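PDB 2AVT: DNA polymerase III beta subunit from Streptococcus pyogenes, which probably forms a dimeric ring that encircles DNA and slides along it, holding the replicative polymerase on its template for processive synthesis. Local coordinates for residues N16-A21 with V43-S48; P29-I34 with Q122-Q127. All coordinates share one frame; numbering follows the deposited sequence.

Contact 1. Residues N16-A21 with V43-S48; sequences NTTKRA and VTLTGS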
loop_
_atom_site.group_PDB
_atom_site.type_symbol
_atom_site.label_atom_id
_atom_site.label_comp_id
_atom_site.label_asym_id
_atom_site.label_seq_id
_atom_site.Cartn_x
_atom_site.Cartn_y
_atom_site.Cartn_z
ATOM N N ASN A 16 -9.465 8.354 13.994
ATOM C CA ASN A 16 -9.343 7.727 12.687
ATOM C C ASN A 16 -10.695 7.457 12.049
ATOM O O ASN A 16 -10.802 7.385 10.834
ATOM C CB ASN A 16 -8.561 6.423 12.784
ATOM C CG ASN A 16 -7.092 6.652 13.068
ATOM O OD1 ASN A 16 -6.567 7.738 12.825
ATOM N ND2 ASN A 16 -6.415 5.622 13.565
ATOM N N THR A 17 -11.725 7.295 12.869
ATOM C CA THR A 17 -13.066 7.053 12.346
ATOM C C THR A 17 -13.610 8.345 11.750
ATOM O O THR A 17 -14.187 8.357 10.662
ATOM C CB THR A 17 -14.027 6.613 13.455
ATOM O OG1 THR A 17 -13.590 5.363 13.998
ATOM C CG2 THR A 17 -15.432 6.457 12.905
ATOM N N THR A 18 -13.433 9.430 12.494
ATOM C CA THR A 18 -13.896 10.743 12.078
ATOM C C THR A 18 -13.144 11.204 10.826
ATOM O O THR A 18 -13.724 11.837 9.940
ATOM C CB THR A 18 -13.674 11.772 13.203
ATOM O OG1 THR A 18 -14.270 11.290 14.418
ATOM C CG2 THR A 18 -14.304 13.107 12.831
ATOM N N LYS A 19 -11.856 10.878 10.771
ATOM C CA LYS A 19 -10.998 11.248 9.651
ATOM C C LYS A 19 -11.501 10.655 8.323
ATOM O O LYS A 19 -11.082 11.087 7.247
ATOM C CB LYS A 19 -9.558 10.786 9.934
ATOM C CG LYS A 19 -8.551 11.089 8.841
ATOM C CD LYS A 19 -8.376 12.581 8.667
ATOM C CE LYS A 19 -7.465 12.891 7.489
ATOM N NZ LYS A 19 -8.049 12.377 6.219
ATOM N N ARG A 20 -12.391 9.666 8.399
ATOM C CA ARG A 20 -12.937 9.050 7.192
ATOM C C ARG A 20 -13.737 10.093 6.402
ATOM O O ARG A 20 -13.875 9.992 5.193
ATOM C CB ARG A 20 -13.861 7.879 7.547
ATOM C CG ARG A 20 -13.247 6.811 8.431
ATOM C CD ARG A 20 -12.142 6.074 7.726
ATOM N NE ARG A 20 -12.591 5.521 6.455
ATOM C CZ ARG A 20 -11.943 4.576 5.785
ATOM N NH1 ARG A 20 -10.815 4.073 6.274
ATOM N NH2 ARG A 20 -12.413 4.142 4.623
ATOM N N ALA A 21 -14.268 11.086 7.101
ATOM C CA ALA A 21 -15.047 12.141 6.457
ATOM C C ALA A 21 -14.193 13.360 6.113
ATOM O O ALA A 21 -14.733 14.401 5.737
ATOM C CB ALA A 21 -16.190 12.571 7.368
ATOM N N VAL A 43 -16.513 14.035 24.586
ATOM C CA VAL A 43 -15.713 14.770 23.619
ATOM C C VAL A 43 -16.250 14.435 22.234
ATOM O O VAL A 43 -16.174 13.296 21.781
ATOM C CB VAL A 43 -14.222 14.376 23.729
ATOM C CG1 VAL A 43 -13.441 14.895 22.517
ATOM C CG2 VAL A 43 -13.635 14.954 25.028
ATOM N N THR A 44 -16.813 15.426 21.564
ATOM C CA THR A 44 -17.372 15.178 20.245
ATOM C C THR A 44 -16.436 15.633 19.133
ATOM O O THR A 44 -15.988 16.787 19.107
ATOM C CB THR A 44 -18.738 15.872 20.091
ATOM O OG1 THR A 44 -19.655 15.305 21.034
ATOM C CG2 THR A 44 -19.286 15.671 18.687
ATOM N N LEU A 45 -16.156 14.710 18.220
ATOM C CA LEU A 45 -15.267 14.965 17.087
ATOM C C LEU A 45 -16.084 15.071 15.810
ATOM O O LEU A 45 -16.937 14.212 15.540
ATOM C CB LEU A 45 -14.262 13.821 16.953
ATOM C CG LEU A 45 -13.520 13.470 18.245
ATOM C CD1 LEU A 45 -12.587 12.283 17.997
ATOM C CD2 LEU A 45 -12.715 14.673 18.720
ATOM N N THR A 46 -15.830 16.119 15.028
ATOM C CA THR A 46 -16.557 16.322 13.774
ATOM C C THR A 46 -15.622 16.516 12.585
ATOM O O THR A 46 -14.631 17.250 12.668
ATOM C CB THR A 46 -17.490 17.560 13.838
ATOM O OG1 THR A 46 -18.439 17.406 14.899
ATOM C CG2 THR A 46 -18.238 17.726 12.517
ATOM N N GLY A 47 -15.949 15.840 11.492
ATOM C CA GLY A 47 -15.176 15.936 10.267
ATOM C C GLY A 47 -16.152 15.937 9.099
ATOM O O GLY A 47 -17.241 15.342 9.200
ATOM N N SER A 48 -15.794 16.616 8.009
ATOM C CA SER A 48 -16.644 16.668 6.817
ATOM C C SER A 48 -15.833 17.038 5.586
ATOM O O SER A 48 -14.801 17.713 5.684
ATOM C CB SER A 48 -17.799 17.662 6.994
ATOM O OG SER A 48 -17.317 18.976 7.170
#
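Thr18 and Ala21 rest on Leu45 and Gly47 where the end of helix 8-18, and the 3-10 turn that follows it, lie across strand 42-48. This is helix-on-sheet packing within the N-terminal domain of the DNA polymerase III beta subunit, in which the helix covers one face of an antiparallel sheet. Thr18 has the largest share of the contact, and its two branches divide the work. CG2 stands anti to the backbone N and reaches the strand's backbone, 3.5 Å from Gly47 N. The hydroxyl branch lies beside the backbone N (chi1 -53°) and is turned back along the helix, where OG1 bonds to Ala14 O. A threonine suits the site because its polar atom is satisfied within the helix while its methyl still packs outward. The same OG1 lies 3.6 Å from Leu45 CB, and the two side chains cross at about a right angle, with the CD1 branch of the leucine at 4.1 Å from OG1. Ile36 of the neighbouring strand also touches Leu45. A CB on Gly47 would point at the helix and run into Thr18 O, so glycine lets Thr18 and Ala21 come down on the backbone. The 3-10 turn is held by a bond from Ala21 N to Thr18 O at 3.0 Å, and the small Ala21 points toward the strand, its CB 3.5 Å from Gly47 O.

Contact 2. Residues P29-I34 with Q122-Q127; sequences PILSSI and QYPRLQ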
loop_
_atom_site.group_PDB
_atom_site.type_symbol
_atom_site.label_atom_id
_atom_site.label_comp_id
_atom_site.label_asym_id
_atom_site.label_seq_id
_atom_site.Cartn_x
_atom_site.Cartn_y
_atom_site.Cartn_z
ATOM N N PRO A 29 -10.694 25.265 2.300
ATOM C CA PRO A 29 -9.588 25.015 3.235
ATOM C C PRO A 29 -9.907 24.556 4.655
ATOM O O PRO A 29 -9.261 23.644 5.159
ATOM C CB PRO A 29 -8.800 26.337 3.215
ATOM C CG PRO A 29 -9.137 26.929 1.858
ATOM C CD PRO A 29 -10.627 26.645 1.788
ATOM N N ILE A 30 -10.881 25.184 5.300
ATOM C CA ILE A 30 -11.223 24.824 6.672
ATOM C C ILE A 30 -11.695 23.371 6.850
ATOM O O ILE A 30 -11.672 22.846 7.961
ATOM C CB ILE A 30 -12.286 25.794 7.245
ATOM C CG1 ILE A 30 -12.287 25.718 8.773
ATOM C CG2 ILE A 30 -13.679 25.485 6.665
ATOM C CD1 ILE A 30 -10.972 26.173 9.405
ATOM N N LEU A 31 -12.075 22.701 5.765
ATOM C CA LEU A 31 -12.547 21.321 5.889
ATOM C C LEU A 31 -11.426 20.317 6.130
ATOM O O LEU A 31 -11.690 19.136 6.344
ATOM C CB LEU A 31 -13.370 20.908 4.658
ATOM C CG LEU A 31 -14.667 21.701 4.451
ATOM C CD1 LEU A 31 -15.447 21.115 3.279
ATOM C CD2 LEU A 31 -15.519 21.649 5.728
ATOM N N SER A 32 -10.177 20.774 6.063
ATOM C CA SER A 32 -9.033 19.896 6.335
ATOM C C SER A 32 -8.906 19.712 7.854
ATOM O O SER A 32 -8.155 18.865 8.341
ATOM C CB SER A 32 -7.734 20.534 5.825
ATOM O OG SER A 32 -7.473 21.730 6.544
ATOM N N SER A 33 -9.633 20.515 8.614
ATOM C CA SER A 33 -9.519 20.414 10.055
ATOM C C SER A 33 -10.539 19.509 10.732
ATOM O O SER A 33 -11.599 19.180 10.169
ATOM C CB SER A 33 -9.575 21.811 10.670
ATOM O OG SER A 33 -10.820 22.421 10.411
ATOM N N ILE A 34 -10.183 19.055 11.928
ATOM C CA ILE A 34 -11.106 18.251 12.700
ATOM C C ILE A 34 -11.614 19.201 13.773
ATOM O O ILE A 34 -10.855 20.010 14.328
ATOM C CB ILE A 34 -10.420 17.007 13.324
ATOM C CG1 ILE A 34 -11.451 16.194 14.114
ATOM C CG2 ILE A 34 -9.260 17.426 14.190
ATOM C CD1 ILE A 34 -11.109 14.722 14.250
ATOM N N GLN A 122 -15.221 29.252 12.590
ATOM C CA GLN A 122 -14.762 29.243 11.204
ATOM C C GLN A 122 -15.281 28.006 10.465
ATOM O O GLN A 122 -15.233 27.939 9.237
ATOM C CB GLN A 122 -13.228 29.280 11.148
ATOM C CG GLN A 122 -12.631 30.552 11.739
ATOM C CD GLN A 122 -11.135 30.678 11.510
ATOM O OE1 GLN A 122 -10.630 30.354 10.435
ATOM N NE2 GLN A 122 -10.421 31.177 12.513
ATOM N N TYR A 123 -15.793 27.039 11.222
ATOM C CA TYR A 123 -16.302 25.793 10.650
ATOM C C TYR A 123 -17.778 25.902 10.237
ATOM O O TYR A 123 -18.576 26.502 10.938
ATOM C CB TYR A 123 -16.155 24.662 11.674
ATOM C CG TYR A 123 -16.052 23.297 11.053
ATOM C CD1 TYR A 123 -14.872 22.878 10.438
ATOM C CD2 TYR A 123 -17.145 22.440 11.036
ATOM C CE1 TYR A 123 -14.784 21.642 9.822
ATOM C CE2 TYR A 123 -17.072 21.213 10.425
ATOM C CZ TYR A 123 -15.891 20.816 9.816
ATOM O OH TYR A 123 -15.842 19.603 9.184
ATOM N N PRO A 124 -18.155 25.301 9.100
ATOM C CA PRO A 124 -19.554 25.368 8.655
ATOM C C PRO A 124 -20.473 24.590 9.586
ATOM O O PRO A 124 -20.091 23.552 10.125
ATOM C CB PRO A 124 -19.501 24.755 7.262
ATOM C CG PRO A 124 -18.389 23.738 7.398
ATOM C CD PRO A 124 -17.338 24.520 8.155
ATOM N N ARG A 125 -21.689 25.092 9.772
ATOM C CA ARG A 125 -22.645 24.427 10.643
ATOM C C ARG A 125 -23.266 23.231 9.952
ATOM O O ARG A 125 -23.323 23.172 8.727
ATOM C CB ARG A 125 -23.725 25.412 11.074
ATOM C CG ARG A 125 -23.182 26.508 11.964
ATOM C CD ARG A 125 -24.206 27.588 12.191
ATOM N NE ARG A 125 -23.758 28.551 13.190
ATOM C CZ ARG A 125 -24.429 29.652 13.506
ATOM N NH1 ARG A 125 -25.574 29.919 12.892
ATOM N NH2 ARG A 125 -23.965 30.477 14.438
ATOM N N LEU A 126 -23.726 22.271 10.741
ATOM C CA LEU A 126 -24.333 21.074 10.179
ATOM C C LEU A 126 -25.770 21.359 9.754
ATOM O O LEU A 126 -26.505 22.061 10.447
ATOM C CB LEU A 126 -24.323 19.949 11.218
ATOM C CG LEU A 126 -24.291 18.485 10.758
ATOM C CD1 LEU A 126 -25.370 18.230 9.720
ATOM C CD2 LEU A 126 -22.921 18.166 10.185
ATOM N N GLN A 127 -26.154 20.834 8.595
ATOM C CA GLN A 127 -27.516 20.982 8.108
ATOM C C GLN A 127 -28.250 19.936 8.935
ATOM O O GLN A 127 -28.181 18.750 8.650
ATOM C CB GLN A 127 -27.588 20.632 6.617
ATOM C CG GLN A 127 -28.880 21.043 5.924
ATOM C CD GLN A 127 -29.121 22.540 5.994
ATOM O OE1 GLN A 127 -28.230 23.308 6.363
ATOM N NE2 GLN A 127 -30.329 22.962 5.627
#
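The 3-10 turn 29-32, which leads into strand 33-39, packs through Ile30 and Leu31 against an irregular stretch around Tyr123 and Pro124. Ile30 meets the backbone of Gln122: its CG1 lies 3.7 Å from Gln122 O, and its CG2 comes within 4.1 Å of Pro124 CD as the two side chains run antiparallel past one another. A branched aliphatic residue suits this place because both arms pack against Gln122 O, and CG2 reaches on to Pro124. Leu31 CD2 sits 3.9 Å from Pro124 CG and also touches the phenol end of Tyr123, the leucine side chain running roughly perpendicular to that of the tyrosine.

The contact joins the start of a sheet strand to the long loop between strands 111-116 and 135-138; the two segments both belong to the N-terminal domain, and Leu76 of strand 73-78 adds a further apolar neighbour to Tyr123. The tyrosine, with CG anti to the backbone N (chi1 -154°), lays its ring alongside the turn and sends its hydroxyl on to Ser48. Ile30 O lies at the edge of the ring, near its plane, 3.8 Å from Tyr123 CE1. Pro124 CD covers one ring face, offset toward the rim. Ile30 O is gripped twice by Ser33: its OG donates a short bond of 2.6 Å to Ile30 O in the carbonyl plane (C=O...OG angle 157°), and Ser33 N binds Ile30 O at 3.2 Å. The Ser33 hydroxyl thus folds back onto the turn, while Ser33 O, buried and without a polar partner in the model, lies obliquely 4.0 Å from Tyr123 CE1.

In the fold
Contacts 1 and 2 lie with their centres about 11 Å apart, on the same side of the chain's centre and all within the N-terminal domain. Their segments alternate along the chain: 16-21, then 29-34, 43-48 and 122-127. Helix 8-18 is followed by strand 33-39 and then by strand 42-48, which are antiparallel neighbours in one sheet, so each contact takes one of the two strands. The two contacts meet directly: Leu31 CD2 packs on Ser48 OG at 3.5 Å, and Ser48 OG and Tyr123 OH are 2.6 Å apart, a probable hydrogen bond that ties the loop holding 122-127 to the end of strand 42-48.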